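PDB 5FX0: calcium binding protein from Fasciola hepatica, which probably binds calcium ions as a whole protein, the present chain being its dynein light chain-like domain, which pairs with a second copy of itself. Local coordinates for residues I18-S23 / L86-R91; D50-M55 / W67-L72. All blocks are in the same frame, centred on the assembly; numbering follows the deposited sequence.

Contact 1 (I18-S23 / L86-R91); sequences IATTMS and LSIQFR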
loop_
_atom_site.group_PDB
_atom_site.type_symbol
_atom_site.label_atom_id
_atom_site.label_comp_id
_atom_site.label_asym_id
_atom_site.label_seq_id
_atom_site.Cartn_x
_atom_site.Cartn_y
_atom_site.Cartn_z
ATOM N N ILE A 18 8.691 10.575 5.560
ATOM C CA ILE A 18 8.869 9.309 6.292
ATOM C C ILE A 18 10.131 8.607 5.761
ATOM O O ILE A 18 11.074 8.395 6.510
ATOM C CB ILE A 18 7.615 8.406 6.158
ATOM C CG1 ILE A 18 6.409 9.095 6.803
ATOM C CG2 ILE A 18 7.847 7.064 6.831
ATOM C CD1 ILE A 18 5.060 8.447 6.525
ATOM N N ALA A 19 10.142 8.304 4.463
ATOM C CA ALA A 19 11.245 7.648 3.771
ATOM C C ALA A 19 11.167 7.930 2.294
ATOM O O ALA A 19 10.071 7.921 1.703
ATOM C CB ALA A 19 11.226 6.131 3.970
ATOM N N THR A 20 12.337 8.135 1.692
ATOM C CA THR A 20 12.423 8.333 0.256
ATOM C C THR A 20 13.758 7.884 -0.315
ATOM O O THR A 20 14.784 7.899 0.374
ATOM C CB THR A 20 12.115 9.822 -0.114
ATOM O OG1 THR A 20 11.980 9.964 -1.532
ATOM C CG2 THR A 20 13.167 10.746 0.368
ATOM N N THR A 21 13.731 7.473 -1.581
ATOM C CA THR A 21 14.950 7.300 -2.362
ATOM C C THR A 21 15.034 8.290 -3.509
ATOM O O THR A 21 15.884 8.139 -4.348
ATOM C CB THR A 21 15.096 5.866 -2.917
ATOM O OG1 THR A 21 14.021 5.584 -3.810
ATOM C CG2 THR A 21 15.115 4.847 -1.790
ATOM N N MET A 22 14.191 9.319 -3.529
ATOM C CA MET A 22 14.160 10.260 -4.650
ATOM C C MET A 22 15.030 11.471 -4.390
ATOM O O MET A 22 15.330 11.818 -3.247
ATOM C CB MET A 22 12.736 10.730 -4.944
ATOM C CG MET A 22 11.781 9.602 -5.278
ATOM S SD MET A 22 10.149 10.233 -5.737
ATOM C CE MET A 22 10.476 10.620 -7.461
ATOM N N SER A 23 15.403 12.134 -5.476
ATOM C CA SER A 23 16.230 13.323 -5.396
ATOM C C SER A 23 15.431 14.391 -4.718
ATOM O O SER A 23 14.205 14.379 -4.808
ATOM C CB SER A 23 16.621 13.800 -6.794
ATOM O OG SER A 23 15.490 14.221 -7.544
ATOM N N LEU A 86 12.776 3.923 -7.240
ATOM C CA LEU A 86 12.271 5.210 -6.772
ATOM C C LEU A 86 11.023 4.980 -5.927
ATOM O O LEU A 86 10.082 4.307 -6.356
ATOM C CB LEU A 86 11.920 6.129 -7.921
ATOM C CG LEU A 86 13.058 6.528 -8.845
ATOM C CD1 LEU A 86 12.493 7.385 -9.969
ATOM C CD2 LEU A 86 14.138 7.279 -8.083
ATOM N N SER A 87 11.053 5.528 -4.720
ATOM C CA SER A 87 9.920 5.536 -3.832
ATOM C C SER A 87 9.924 6.775 -2.976
ATOM O O SER A 87 10.957 7.413 -2.746
ATOM C CB SER A 87 9.965 4.330 -2.909
ATOM O OG SER A 87 11.031 4.480 -2.000
ATOM N N ILE A 88 8.746 7.073 -2.469
ATOM C CA ILE A 88 8.543 8.156 -1.533
ATOM C C ILE A 88 7.377 7.768 -0.626
ATOM O O ILE A 88 6.405 7.115 -1.062
ATOM C CB ILE A 88 8.361 9.486 -2.264
ATOM C CG1 ILE A 88 8.443 10.661 -1.311
ATOM C CG2 ILE A 88 7.070 9.543 -3.076
ATOM C CD1 ILE A 88 8.617 11.964 -2.056
ATOM N N GLN A 89 7.539 8.102 0.647
ATOM C CA GLN A 89 6.551 7.888 1.686
ATOM C C GLN A 89 6.532 9.157 2.489
ATOM O O GLN A 89 7.559 9.610 2.948
ATOM C CB GLN A 89 6.948 6.747 2.573
ATOM C CG GLN A 89 7.169 5.466 1.811
ATOM C CD GLN A 89 7.779 4.426 2.693
ATOM O OE1 GLN A 89 7.391 4.262 3.846
ATOM N NE2 GLN A 89 8.767 3.736 2.173
ATOM N N PHE A 90 5.369 9.756 2.620
ATOM C CA PHE A 90 5.249 10.973 3.386
ATOM C C PHE A 90 3.866 11.117 3.980
ATOM O O PHE A 90 2.938 10.441 3.576
ATOM C CB PHE A 90 5.639 12.184 2.535
ATOM C CG PHE A 90 4.767 12.405 1.351
ATOM C CD1 PHE A 90 4.994 11.727 0.190
ATOM C CD2 PHE A 90 3.722 13.316 1.399
ATOM C CE1 PHE A 90 4.186 11.922 -0.922
ATOM C CE2 PHE A 90 2.898 13.519 0.296
ATOM C CZ PHE A 90 3.145 12.830 -0.870
ATOM N N ARG A 91 3.767 11.981 4.966
ATOM C CA ARG A 91 2.525 12.246 5.662
ATOM C C ARG A 91 2.103 13.681 5.333
ATOM O O ARG A 91 2.919 14.608 5.315
ATOM C CB ARG A 91 2.731 12.046 7.159
ATOM C CG ARG A 91 1.570 12.478 8.056
ATOM C CD ARG A 91 1.764 12.081 9.520
ATOM N NE ARG A 91 1.642 10.625 9.677
ATOM C CZ ARG A 91 2.650 9.738 9.725
ATOM N NH1 ARG A 91 3.925 10.111 9.667
ATOM N NH2 ARG A 91 2.372 8.440 9.833
#
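Thr20 sets its OG1 opposite the backbone N (chi1 -170°), which brings the hydroxyl alongside Ile88 and over to the carbonyl of Ser87, while Thr21 turns its own OG1 between backbone N and carbonyl carbon (chi1 63°), facing the N-H of Ser87. The two threonines thus finish, with side chains, a ladder that the antiparallel backbones begin. Thr20 OG1 donates to Ser87 O over 3.0 Å, in the carbonyl plane and on a lone pair. Thr21 N takes the same oxygen from a tilted direction, and Ser87 N returns a bond to Thr21 OG1 at 3.1 Å; the same Thr21 hydroxyl is also hydrogen-bonded to Phe85 O. The Thr20 hydroxyl also accepts from Met22 N at 3.0 Å, closing an ST turn just where the strand ends. Farther along, Ile18 and Ala19 both lie opposite Gln89 in a classic beta bulge: Ile18 N at 3.0 Å and Ala19 N at 3.3 Å grip Gln89 O from one face of its carbonyl plane, and Gln89 N answers to Ala19 O at 2.7 Å. The extended Gln89 side chain lies on the same face of the sheet as Ala19, with NE2 3.9 Å from Ala19 CB; its OE1 is bonded to Tyr76 OH. Ile18 CD1 packs beside NH1 of Arg91, the two side chains meeting at a slant, and the arginine's charge is paired with Glu16. On the side of Thr20 and Ile88, the bent Met22 chain crosses Ile88 at about a right angle, SD lying 4.0 Å from Ile88 CB. This face is covered by helix 24-40, with Val30 against Ile88 and Phe34 edge-to-face with Phe90. Strand 15-20 is the outermost strand on this side of the chain's sheet, and strand 95-101 flanks 87-92 on its other side.

Contact 2 (D50-M55 / W67-L72); sequences DVAQDM and WQCVIL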
loop_
_atom_site.group_PDB
_atom_site.type_symbol
_atom_site.label_atom_id
_atom_site.label_comp_id
_atom_site.label_asym_id
_atom_site.label_seq_id
_atom_site.Cartn_x
_atom_site.Cartn_y
_atom_site.Cartn_z
ATOM N N ASP A 50 -9.428 8.941 -6.067
ATOM C CA ASP A 50 -9.156 9.860 -7.193
ATOM C C ASP A 50 -7.805 10.535 -7.033
ATOM O O ASP A 50 -7.048 10.655 -7.998
ATOM C CB ASP A 50 -10.244 10.935 -7.338
ATOM C CG ASP A 50 -11.642 10.343 -7.531
ATOM O OD1 ASP A 50 -11.756 9.303 -8.222
ATOM O OD2 ASP A 50 -12.621 10.910 -6.982
ATOM N N VAL A 51 -7.502 10.967 -5.810
ATOM C CA VAL A 51 -6.174 11.518 -5.505
ATOM C C VAL A 51 -5.088 10.477 -5.803
ATOM O O VAL A 51 -4.096 10.814 -6.446
ATOM C CB VAL A 51 -6.067 12.020 -4.054
ATOM C CG1 VAL A 51 -4.636 12.462 -3.748
ATOM C CG2 VAL A 51 -7.079 13.154 -3.807
ATOM N N ALA A 52 -5.299 9.221 -5.400
ATOM C CA ALA A 52 -4.313 8.168 -5.671
ATOM C C ALA A 52 -4.098 7.969 -7.181
ATOM O O ALA A 52 -2.967 7.745 -7.647
ATOM C CB ALA A 52 -4.716 6.860 -5.007
ATOM N N GLN A 53 -5.186 8.101 -7.933
ATOM C CA GLN A 53 -5.159 7.964 -9.392
ATOM C C GLN A 53 -4.389 9.091 -10.059
ATOM O O GLN A 53 -3.498 8.830 -10.858
ATOM C CB GLN A 53 -6.579 7.903 -9.956
ATOM C CG GLN A 53 -6.657 7.409 -11.394
ATOM C CD GLN A 53 -8.018 7.650 -12.026
ATOM O OE1 GLN A 53 -8.124 7.782 -13.238
ATOM N NE2 GLN A 53 -9.062 7.714 -11.205
ATOM N N ASP A 54 -4.726 10.330 -9.724
ATOM C CA ASP A 54 -3.997 11.507 -10.251
ATOM C C ASP A 54 -2.516 11.585 -9.853
ATOM O O ASP A 54 -1.671 11.994 -10.655
ATOM C CB ASP A 54 -4.710 12.805 -9.863
ATOM C CG ASP A 54 -6.149 12.862 -10.395
ATOM O OD1 ASP A 54 -6.433 12.228 -11.448
ATOM O OD2 ASP A 54 -6.996 13.523 -9.742
ATOM N N MET A 55 -2.190 11.177 -8.636
ATOM C CA MET A 55 -0.788 11.040 -8.285
ATOM C C MET A 55 -0.086 10.068 -9.242
ATOM O O MET A 55 0.962 10.394 -9.796
ATOM C CB MET A 55 -0.598 10.584 -6.833
ATOM C CG MET A 55 -0.767 11.676 -5.817
ATOM S SD MET A 55 0.421 13.024 -5.904
ATOM C CE MET A 55 1.979 12.161 -5.702
ATOM N N TRP A 67 4.127 3.750 -12.040
ATOM C CA TRP A 67 3.980 4.067 -10.607
ATOM C C TRP A 67 2.773 3.387 -9.963
ATOM O O TRP A 67 1.810 3.085 -10.644
ATOM C CB TRP A 67 3.924 5.570 -10.397
ATOM C CG TRP A 67 5.226 6.209 -10.714
ATOM C CD1 TRP A 67 5.680 6.569 -11.941
ATOM C CD2 TRP A 67 6.268 6.536 -9.794
ATOM N NE1 TRP A 67 6.933 7.117 -11.849
ATOM C CE2 TRP A 67 7.318 7.117 -10.542
ATOM C CE3 TRP A 67 6.414 6.413 -8.406
ATOM C CZ2 TRP A 67 8.490 7.578 -9.954
ATOM C CZ3 TRP A 67 7.595 6.853 -7.830
ATOM C CH2 TRP A 67 8.617 7.425 -8.610
ATOM N N GLN A 68 2.903 3.076 -8.670
ATOM C CA GLN A 68 1.818 2.651 -7.767
ATOM C C GLN A 68 1.711 3.762 -6.739
ATOM O O GLN A 68 2.730 4.320 -6.335
ATOM C CB GLN A 68 2.156 1.391 -6.959
ATOM C CG GLN A 68 3.032 0.342 -7.614
ATOM C CD GLN A 68 2.281 -0.462 -8.633
ATOM O OE1 GLN A 68 1.162 -0.117 -9.003
ATOM N NE2 GLN A 68 2.887 -1.544 -9.093
ATOM N N CYS A 69 0.494 4.073 -6.312
ATOM C CA CYS A 69 0.243 5.015 -5.226
ATOM C C CYS A 69 -0.783 4.406 -4.289
ATOM O O CYS A 69 -1.817 3.898 -4.727
ATOM C CB CYS A 69 -0.256 6.372 -5.734
ATOM S SG CYS A 69 -0.450 7.584 -4.389
ATOM N N VAL A 70 -0.470 4.431 -3.003
ATOM C CA VAL A 70 -1.362 3.991 -1.954
ATOM C C VAL A 70 -1.477 5.149 -0.976
ATOM O O VAL A 70 -0.470 5.746 -0.591
ATOM C CB VAL A 70 -0.826 2.728 -1.244
ATOM C CG1 VAL A 70 -1.688 2.347 -0.045
ATOM C CG2 VAL A 70 -0.779 1.557 -2.198
ATOM N N ILE A 71 -2.704 5.474 -0.583
ATOM C CA ILE A 71 -2.953 6.469 0.435
ATOM C C ILE A 71 -3.591 5.750 1.587
ATOM O O ILE A 71 -4.468 4.899 1.389
ATOM C CB ILE A 71 -3.857 7.597 -0.066
ATOM C CG1 ILE A 71 -3.239 8.251 -1.296
ATOM C CG2 ILE A 71 -4.043 8.667 1.000
ATOM C CD1 ILE A 71 -4.136 9.314 -1.895
ATOM N N LEU A 72 -3.155 6.082 2.794
ATOM C CA LEU A 72 -3.738 5.480 3.959
ATOM C C LEU A 72 -3.682 6.349 5.179
ATOM O O LEU A 72 -3.089 7.402 5.179
ATOM C CB LEU A 72 -3.083 4.144 4.245
ATOM C CG LEU A 72 -1.602 4.198 4.581
ATOM C CD1 LEU A 72 -1.338 3.490 5.894
ATOM C CD2 LEU A 72 -0.826 3.548 3.454
#
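Helix 50-55 runs nearly antiparallel to strand 67-72, at 154° between their directions, with the axes 7.7 Å apart at closest approach. This is helix-on-sheet packing in the dynein light chain fold, where two helices and an antiparallel sheet build the subunit, and no hydrogen bond joins the two segments. Shape does the work instead. Ala52 presents only a methyl group, which lets the strand come close: its CA lies 5.6 Å from that of Cys69. Ile71 rests its CD1 on the helix, against Val51 CG1 at 3.7 Å, the two side chains crossing at about a right angle; the same methyl lies 4.0 Å from Ala52 CB. Cys69, with SG anti to the backbone N (chi1 -176°), places its sulfur 3.9 Å from CB of Met55, whose chain then bends away toward Val30 and Leu37 of helix 24-40. All five touching residues are buried. Residues Cys69 to Leu72 also pair in an antiparallel ladder with a strand of the second subunit, so the helix packs on a strand at the dimer interface. Beside the helix backbone, Cys69 CB lies 3.6 Å from Ala52 O.

How the contacts relate
Contacts 1 and 2 lie toward the two edges of the chain's own antiparallel sheet, with centres about 14 Å apart and on opposite sides of the chain's centre. The order across the sheet is 15-20, 87-92, 95-101 and 67-72, so strand 95-101 separates the two contacts. Along the sequence, both segments of contact 2 fall between those of contact 1. The contacts nevertheless meet at Trp67: its CH2 packs 3.6 Å from Leu86 CB and 3.9 Å from Met22 CE. Contact 1 thus joins one outermost strand of the chain's own sheet to its neighbour, whereas contact 2 packs a helix on the other, where the second subunit continues the sheet.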